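Local atomic coordinates of long form salivary protein D7L1 (Aedes aegypti, PDB entry 3DXL), a protein that binds and sequesters host biogenic amines and eicosanoids, among them serotonin, noradrenaline and cysteinyl leukotrienes, and so modulates the blood feeding of female mosquitoes. Residues E90-A95 / K121-N126; K97-T102 / K111-V116. All blocks are in the same frame, centred on the assembly; numbering follows the deposited sequence.

Interaction 1 of 2, residues E90-A95 / K121-N126; sequences EAYANA and KDTSKN
The phenol ring of Y92 meets T123 and S124 obliquely and shares its length between the two residues. At the near end the methyl CG2 of T123 lies 3.8 Å from CB of Y92 and 3.9 Å from CD2 of Y92. At the far end CB of S124 sits 3.4 Å from CZ of Y92 and just as close to OH. With CG anti to the backbone N (chi1 172°), the ring reaches past T123 to the next residue, and the side chains of Y92 and T123 slide by one another in opposite directions. S124 offers its methylene, while its OG is turned back to the start of its own helix, within reach of the carbonyl O of K121 (3.0 Å) and that of H120 just before it. The Y92 hydroxyl has its polar partners in OH of Y113 and a glycerol probably taken up from the crystallisation liquor. S124 also touches W37, which binds leukotriene E4, consistent with a place for this small helix-helix contact beside the N-terminal lipid pocket. Y92 projects from helix 86-97 toward helix 121-127, with I73 of helix 71-79 and L60 of a loop packed against it too.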
ATOM      1  N   GLU A  90      -5.633  10.125  24.141  1.00 14.42           N
ATOM      2  CA  GLU A  90      -5.151  11.463  24.458  1.00 15.65           C
ATOM      3  C   GLU A  90      -3.742  11.455  25.064  1.00 14.52           C
ATOM      4  O   GLU A  90      -2.915  12.298  24.706  1.00 14.57           O
ATOM      5  CB  GLU A  90      -6.159  12.224  25.334  1.00 15.69           C
ATOM      6  CG  GLU A  90      -7.379  12.662  24.515  1.00 18.01           C
ATOM      7  CD  GLU A  90      -8.534  13.227  25.321  1.00 19.14           C
ATOM      8  OE1 GLU A  90      -8.575  13.058  26.559  1.00 22.59           O
ATOM      9  OE2 GLU A  90      -9.424  13.830  24.680  1.00 23.45           O
ATOM     10  N   ALA A  91      -3.463  10.487  25.941  1.00 14.29           N
ATOM     11  CA  ALA A  91      -2.126  10.355  26.538  1.00 14.42           C
ATOM     12  C   ALA A  91      -1.071  10.070  25.457  1.00 13.66           C
ATOM     13  O   ALA A  91       0.020  10.633  25.486  1.00 13.77           O
ATOM     14  CB  ALA A  91      -2.115   9.274  27.609  1.00 14.87           C
ATOM     15  N   TYR A  92      -1.424   9.227  24.485  1.00 13.22           N
ATOM     16  CA  TYR A  92      -0.538   8.883  23.379  1.00 13.13           C
ATOM     17  C   TYR A  92      -0.317  10.101  22.482  1.00 12.85           C
ATOM     18  O   TYR A  92       0.824  10.446  22.149  1.00 13.18           O
ATOM     19  CB  TYR A  92      -1.135   7.691  22.618  1.00 12.56           C
ATOM     20  CG  TYR A  92      -0.471   7.283  21.316  1.00 12.11           C
ATOM     21  CD1 TYR A  92       0.909   7.332  21.152  1.00 12.54           C
ATOM     22  CD2 TYR A  92      -1.245   6.809  20.254  1.00 12.40           C
ATOM     23  CE1 TYR A  92       1.499   6.935  19.954  1.00 12.41           C
ATOM     24  CE2 TYR A  92      -0.663   6.412  19.054  1.00 12.23           C
ATOM     25  CZ  TYR A  92       0.700   6.477  18.910  1.00 12.16           C
ATOM     26  OH  TYR A  92       1.263   6.071  17.715  1.00 12.36           O
ATOM     27  N   ALA A  93      -1.400  10.778  22.113  1.00 13.39           N
ATOM     28  CA  ALA A  93      -1.284  11.977  21.291  1.00 14.42           C
ATOM     29  C   ALA A  93      -0.438  13.049  21.987  1.00 15.09           C
ATOM     30  O   ALA A  93       0.413  13.686  21.361  1.00 15.11           O
ATOM     31  CB  ALA A  93      -2.656  12.525  20.943  1.00 14.64           C
ATOM     32  N   ASN A  94      -0.676  13.240  23.286  1.00 15.97           N
ATOM     33  CA  ASN A  94       0.112  14.177  24.087  1.00 16.90           C
ATOM     34  C   ASN A  94       1.605  13.857  24.078  1.00 16.93           C
ATOM     35  O   ASN A  94       2.428  14.756  23.913  1.00 17.39           O
ATOM     36  CB  ASN A  94      -0.413  14.243  25.528  1.00 17.35           C
ATOM     37  CG  ASN A  94      -1.723  14.993  25.635  1.00 19.39           C
ATOM     38  OD1 ASN A  94      -2.104  15.740  24.733  1.00 20.67           O
ATOM     39  ND2 ASN A  94      -2.423  14.799  26.749  1.00 21.26           N
ATOM     40  N   ALA A  95       1.951  12.581  24.252  1.00 16.45           N
ATOM     41  CA  ALA A  95       3.354  12.157  24.213  1.00 17.00           C
ATOM     42  C   ALA A  95       4.006  12.470  22.860  1.00 17.30           C
ATOM     43  O   ALA A  95       5.147  12.924  22.799  1.00 17.56           O
ATOM     44  CB  ALA A  95       3.481  10.684  24.559  1.00 16.99           C
ATOM     45  N   LYS A 121       2.405   1.312  23.674  1.00 13.09           N
ATOM     46  CA  LYS A 121       2.392   0.205  22.721  1.00 13.90           C
ATOM     47  C   LYS A 121       0.989  -0.290  22.426  1.00 13.90           C
ATOM     48  O   LYS A 121       0.589  -0.331  21.266  1.00 13.60           O
ATOM     49  CB  LYS A 121       3.280  -0.950  23.190  1.00 14.70           C
ATOM     50  CG  LYS A 121       3.466  -2.023  22.113  1.00 17.36           C
ATOM     51  CD  LYS A 121       4.556  -3.024  22.459  1.00 21.24           C
ATOM     52  CE  LYS A 121       5.933  -2.490  22.111  1.00 22.18           C
ATOM     53  NZ  LYS A 121       6.886  -3.597  21.828  1.00 27.19           N
ATOM     54  N   ASP A 122       0.231  -0.659  23.454  1.00 14.11           N
ATOM     55  CA  ASP A 122      -1.119  -1.172  23.251  1.00 14.31           C
ATOM     56  C   ASP A 122      -2.060  -0.143  22.644  1.00 13.36           C
ATOM     57  O   ASP A 122      -2.877  -0.478  21.793  1.00 13.14           O
ATOM     58  CB  ASP A 122      -1.690  -1.718  24.559  1.00 15.80           C
ATOM     59  CG  ASP A 122      -1.190  -3.107  24.871  1.00 19.76           C
ATOM     60  OD1 ASP A 122      -1.018  -3.918  23.934  1.00 22.13           O
ATOM     61  OD2 ASP A 122      -0.989  -3.400  26.064  1.00 23.95           O
ATOM     62  N   THR A 123      -1.949   1.109  23.075  1.00 12.33           N
ATOM     63  CA  THR A 123      -2.790   2.164  22.549  1.00 12.13           C
ATOM     64  C   THR A 123      -2.568   2.299  21.043  1.00 11.99           C
ATOM     65  O   THR A 123      -3.526   2.313  20.250  1.00 11.57           O
ATOM     66  CB  THR A 123      -2.479   3.500  23.244  1.00 12.40           C
ATOM     67  OG1 THR A 123      -2.646   3.346  24.659  1.00 13.87           O
ATOM     68  CG2 THR A 123      -3.390   4.610  22.737  1.00 12.53           C
ATOM     69  N   SER A 124      -1.302   2.390  20.654  1.00 11.81           N
ATOM     70  CA  SER A 124      -0.951   2.596  19.245  1.00 11.49           C
ATOM     71  C   SER A 124      -1.233   1.365  18.381  1.00 11.46           C
ATOM     72  O   SER A 124      -1.756   1.490  17.271  1.00 11.34           O
ATOM     73  CB  SER A 124       0.504   3.048  19.127  1.00 11.72           C
ATOM     74  OG  SER A 124       1.393   2.034  19.521  1.00 13.12           O
ATOM     75  N   LYS A 125      -0.925   0.190  18.915  1.00 11.24           N
ATOM     76  CA  LYS A 125      -1.167  -1.078  18.230  1.00 11.87           C
ATOM     77  C   LYS A 125      -2.658  -1.287  17.990  1.00 11.84           C
ATOM     78  O   LYS A 125      -3.074  -1.671  16.899  1.00 12.01           O
ATOM     79  CB  LYS A 125      -0.571  -2.221  19.048  1.00 12.12           C
ATOM     80  CG  LYS A 125      -0.574  -3.574  18.386  1.00 13.18           C
ATOM     81  CD  LYS A 125       0.340  -4.516  19.159  1.00 15.58           C
ATOM     82  CE  LYS A 125       0.650  -5.765  18.365  1.00 18.09           C
ATOM     83  NZ  LYS A 125      -0.500  -6.683  18.327  1.00 21.47           N
ATOM     84  N   ASN A 126      -3.478  -1.029  19.003  1.00 11.76           N
ATOM     85  CA  ASN A 126      -4.923  -1.135  18.827  1.00 12.32           C
ATOM     86  C   ASN A 126      -5.471  -0.154  17.802  1.00 12.15           C
ATOM     87  O   ASN A 126      -6.287  -0.522  16.947  1.00 12.21           O
ATOM     88  CB  ASN A 126      -5.642  -0.955  20.163  1.00 12.92           C
ATOM     89  CG  ASN A 126      -5.461  -2.138  21.090  1.00 14.14           C
ATOM     90  OD1 ASN A 126      -4.831  -3.130  20.750  1.00 14.56           O
ATOM     91  ND2 ASN A 126      -6.018  -2.024  22.294  1.00 15.33           N
TER

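Interaction 2 of 2, residues K97-T102 / K111-V116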
ATOM      1  N   LYS A  97       2.891  14.864  20.641  1.00 20.55           N
ATOM      2  CA  LYS A  97       2.904  16.333  20.574  1.00 22.08           C
ATOM      3  C   LYS A  97       4.082  16.976  21.307  1.00 22.15           C
ATOM      4  O   LYS A  97       4.586  18.019  20.886  1.00 22.84           O
ATOM      5  CB  LYS A  97       1.596  16.898  21.130  1.00 22.23           C
ATOM      6  CG  LYS A  97       0.463  16.957  20.119  1.00 23.49           C
ATOM      7  CD  LYS A  97      -0.815  17.541  20.720  1.00 23.43           C
ATOM      8  CE  LYS A  97      -0.820  19.067  20.714  1.00 25.43           C
ATOM      9  NZ  LYS A  97       0.190  19.650  21.640  1.00 26.12           N
ATOM     10  N   GLN A  98       4.513  16.342  22.394  1.00 21.74           N
ATOM     11  CA  GLN A  98       5.556  16.889  23.264  1.00 21.77           C
ATOM     12  C   GLN A  98       6.976  16.411  22.936  1.00 21.00           C
ATOM     13  O   GLN A  98       7.947  16.879  23.534  1.00 21.40           O
ATOM     14  CB  GLN A  98       5.205  16.612  24.726  1.00 22.17           C
ATOM     15  CG  GLN A  98       3.975  17.386  25.197  1.00 24.02           C
ATOM     16  CD  GLN A  98       3.276  16.746  26.383  1.00 25.71           C
ATOM     17  OE1 GLN A  98       3.914  16.181  27.269  1.00 28.19           O
ATOM     18  NE2 GLN A  98       1.952  16.844  26.409  1.00 28.06           N
ATOM     19  N   LEU A  99       7.104  15.488  21.981  1.00 19.65           N
ATOM     20  CA  LEU A  99       8.420  15.124  21.454  1.00 18.35           C
ATOM     21  C   LEU A  99       9.090  16.358  20.848  1.00 18.26           C
ATOM     22  O   LEU A  99       8.407  17.209  20.262  1.00 18.64           O
ATOM     23  CB  LEU A  99       8.308  14.013  20.398  1.00 17.72           C
ATOM     24  CG  LEU A  99       7.987  12.610  20.906  1.00 16.80           C
ATOM     25  CD1 LEU A  99       7.807  11.669  19.711  1.00 16.67           C
ATOM     26  CD2 LEU A  99       9.073  12.102  21.841  1.00 17.27           C
ATOM     27  N   PRO A 100      10.425  16.472  20.993  1.00 18.10           N
ATOM     28  CA  PRO A 100      11.100  17.632  20.425  1.00 18.10           C
ATOM     29  C   PRO A 100      11.145  17.559  18.905  1.00 18.04           C
ATOM     30  O   PRO A 100      10.973  16.477  18.325  1.00 17.45           O
ATOM     31  CB  PRO A 100      12.520  17.516  20.987  1.00 18.42           C
ATOM     32  CG  PRO A 100      12.715  16.059  21.194  1.00 18.78           C
ATOM     33  CD  PRO A 100      11.375  15.562  21.658  1.00 18.17           C
ATOM     34  N   SER A 101      11.357  18.702  18.268  1.00 17.70           N
ATOM     35  CA  SER A 101      11.669  18.728  16.848  1.00 17.60           C
ATOM     36  C   SER A 101      12.878  17.827  16.620  1.00 17.44           C
ATOM     37  O   SER A 101      13.793  17.777  17.443  1.00 17.66           O
ATOM     38  CB  SER A 101      11.914  20.157  16.388  1.00 18.00           C
ATOM     39  OG  SER A 101      10.720  20.897  16.528  1.00 18.59           O
ATOM     40  N   THR A 102      12.850  17.059  15.537  1.00 17.14           N
ATOM     41  CA  THR A 102      13.795  15.966  15.368  1.00 17.29           C
ATOM     42  C   THR A 102      14.289  15.895  13.928  1.00 17.43           C
ATOM     43  O   THR A 102      13.492  15.982  12.988  1.00 17.27           O
ATOM     44  CB  THR A 102      13.136  14.621  15.795  1.00 17.05           C
ATOM     45  OG1 THR A 102      12.794  14.672  17.186  1.00 16.86           O
ATOM     46  CG2 THR A 102      14.058  13.435  15.558  1.00 17.23           C
ATOM     47  N   LYS A 111      15.063   7.034  17.615  1.00 13.63           N
ATOM     48  CA  LYS A 111      15.431   7.230  19.013  1.00 14.52           C
ATOM     49  C   LYS A 111      14.388   8.085  19.739  1.00 14.08           C
ATOM     50  O   LYS A 111      14.033   7.794  20.879  1.00 14.59           O
ATOM     51  CB  LYS A 111      16.829   7.844  19.101  1.00 14.84           C
ATOM     52  CG  LYS A 111      17.312   8.131  20.516  1.00 15.91           C
ATOM     53  CD  LYS A 111      18.753   8.625  20.512  1.00 17.35           C
ATOM     54  CE  LYS A 111      19.188   9.117  21.894  1.00 20.78           C
ATOM     55  NZ  LYS A 111      18.495  10.376  22.292  1.00 23.46           N
ATOM     56  N   ALA A 112      13.891   9.122  19.069  1.00 13.28           N
ATOM     57  CA  ALA A 112      12.898  10.020  19.662  1.00 13.88           C
ATOM     58  C   ALA A 112      11.566   9.328  19.913  1.00 13.32           C
ATOM     59  O   ALA A 112      10.942   9.523  20.961  1.00 14.08           O
ATOM     60  CB  ALA A 112      12.694  11.242  18.790  1.00 13.74           C
ATOM     61  N   TYR A 113      11.130   8.518  18.949  1.00 12.83           N
ATOM     62  CA  TYR A 113       9.838   7.861  19.051  1.00 11.86           C
ATOM     63  C   TYR A 113       9.828   6.606  19.928  1.00 11.71           C
ATOM     64  O   TYR A 113       8.797   6.265  20.490  1.00 11.50           O
ATOM     65  CB  TYR A 113       9.263   7.548  17.649  1.00 11.79           C
ATOM     66  CG  TYR A 113       7.851   7.010  17.710  1.00 11.54           C
ATOM     67  CD1 TYR A 113       6.762   7.867  17.894  1.00 11.93           C
ATOM     68  CD2 TYR A 113       7.602   5.644  17.605  1.00 11.54           C
ATOM     69  CE1 TYR A 113       5.469   7.379  17.975  1.00 11.84           C
ATOM     70  CE2 TYR A 113       6.313   5.146  17.689  1.00 11.85           C
ATOM     71  CZ  TYR A 113       5.247   6.019  17.872  1.00 11.23           C
ATOM     72  OH  TYR A 113       3.970   5.520  17.964  1.00 11.86           O
ATOM     73  N   ASP A 114      10.959   5.910  20.040  1.00 11.74           N
ATOM     74  CA  ASP A 114      10.985   4.617  20.734  1.00 12.57           C
ATOM     75  C   ASP A 114      10.354   4.661  22.155  1.00 12.34           C
ATOM     76  O   ASP A 114       9.586   3.777  22.503  1.00 12.33           O
ATOM     77  CB  ASP A 114      12.408   4.039  20.746  1.00 13.21           C
ATOM     78  CG  ASP A 114      12.467   2.607  21.234  1.00 15.21           C
ATOM     79  OD1 ASP A 114      11.654   1.763  20.809  1.00 15.56           O
ATOM     80  OD2 ASP A 114      13.372   2.318  22.038  1.00 18.54           O
ATOM     81  N   PRO A 115      10.672   5.684  22.979  1.00 12.93           N
ATOM     82  CA  PRO A 115      10.014   5.731  24.303  1.00 13.00           C
ATOM     83  C   PRO A 115       8.486   5.815  24.228  1.00 13.05           C
ATOM     84  O   PRO A 115       7.789   5.235  25.073  1.00 13.67           O
ATOM     85  CB  PRO A 115      10.583   7.009  24.937  1.00 13.53           C
ATOM     86  CG  PRO A 115      11.905   7.192  24.259  1.00 13.61           C
ATOM     87  CD  PRO A 115      11.623   6.796  22.817  1.00 12.54           C
ATOM     88  N   VAL A 116       7.977   6.515  23.212  1.00 13.08           N
ATOM     89  CA  VAL A 116       6.543   6.638  23.001  1.00 13.30           C
ATOM     90  C   VAL A 116       5.962   5.306  22.548  1.00 12.67           C
ATOM     91  O   VAL A 116       4.927   4.876  23.038  1.00 12.65           O
ATOM     92  CB  VAL A 116       6.203   7.750  21.977  1.00 13.60           C
ATOM     93  CG1 VAL A 116       4.700   7.810  21.712  1.00 14.13           C
ATOM     94  CG2 VAL A 116       6.725   9.103  22.462  1.00 14.84           C
TER
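The link between helices 86-97 and 106-119 of the N-terminal PBP/GOBP domain folds back on the second of these helices, and L99 and T102 carry the contact. L99 drives its forked end against one side of the helix: CD2 lies 3.3 Å from the carbonyl O of A112 and 3.9 Å from CG2 of V116, one turn further on. The other branch, CD1, is equally close to CG2 of V116 and reaches the Y113 ring obliquely, 4.3 Å from CD1 of that tyrosine. CG2 of V116 therefore meets both branches of the leucine, the two side chains crossing at a slant. V116 also lays its CB over one face of the Y113 ring, 4.0 Å above the plane and offset toward the rim.

In this all-helical fold of the PBP/GOBP family the loop thus covers one side of helix 106-119. The helix is kinked at 115-116: P115 has no N-H to give to the turn before, and V116 N makes only a weak bond to Y113 O (2.9 Å). Farther along the loop, OG1 of T102 packs 3.8 Å from CB of A112. That hydroxyl donates to the carbonyl O of P100 (2.8 Å), approaching from above the carbonyl plane, 47° out of it. The bond favours the threonine rotation in which CG2 is anti to the backbone N (OG1 at chi1 -62°), and CG2 then lies 4.1 Å from A112 CB. F68 of the short strand 67-68 touches L99, T102 and A112 alike.

Followed from the N terminus, the chain first runs through 90-95 on helix 86-97, then through the segment 97-102, which leads from the last residue of that helix into the loop, and enters helix 106-119. Interaction 2 closes this short excursion, with eight residues between its segments. The chain then continues into helix 121-127, where interaction 1 closes a wider loop of 25 intervening residues back to helix 86-97. Interaction 2 is nested inside it, and their centres lie about 13 Å apart. The two also meet directly: Y92 OH and Y113 OH are 2.8 Å apart, a probable hydrogen bond, and Y92 CE1 packs 3.8 Å from V116 CG1. Three successive helices are thereby tied together beside W37.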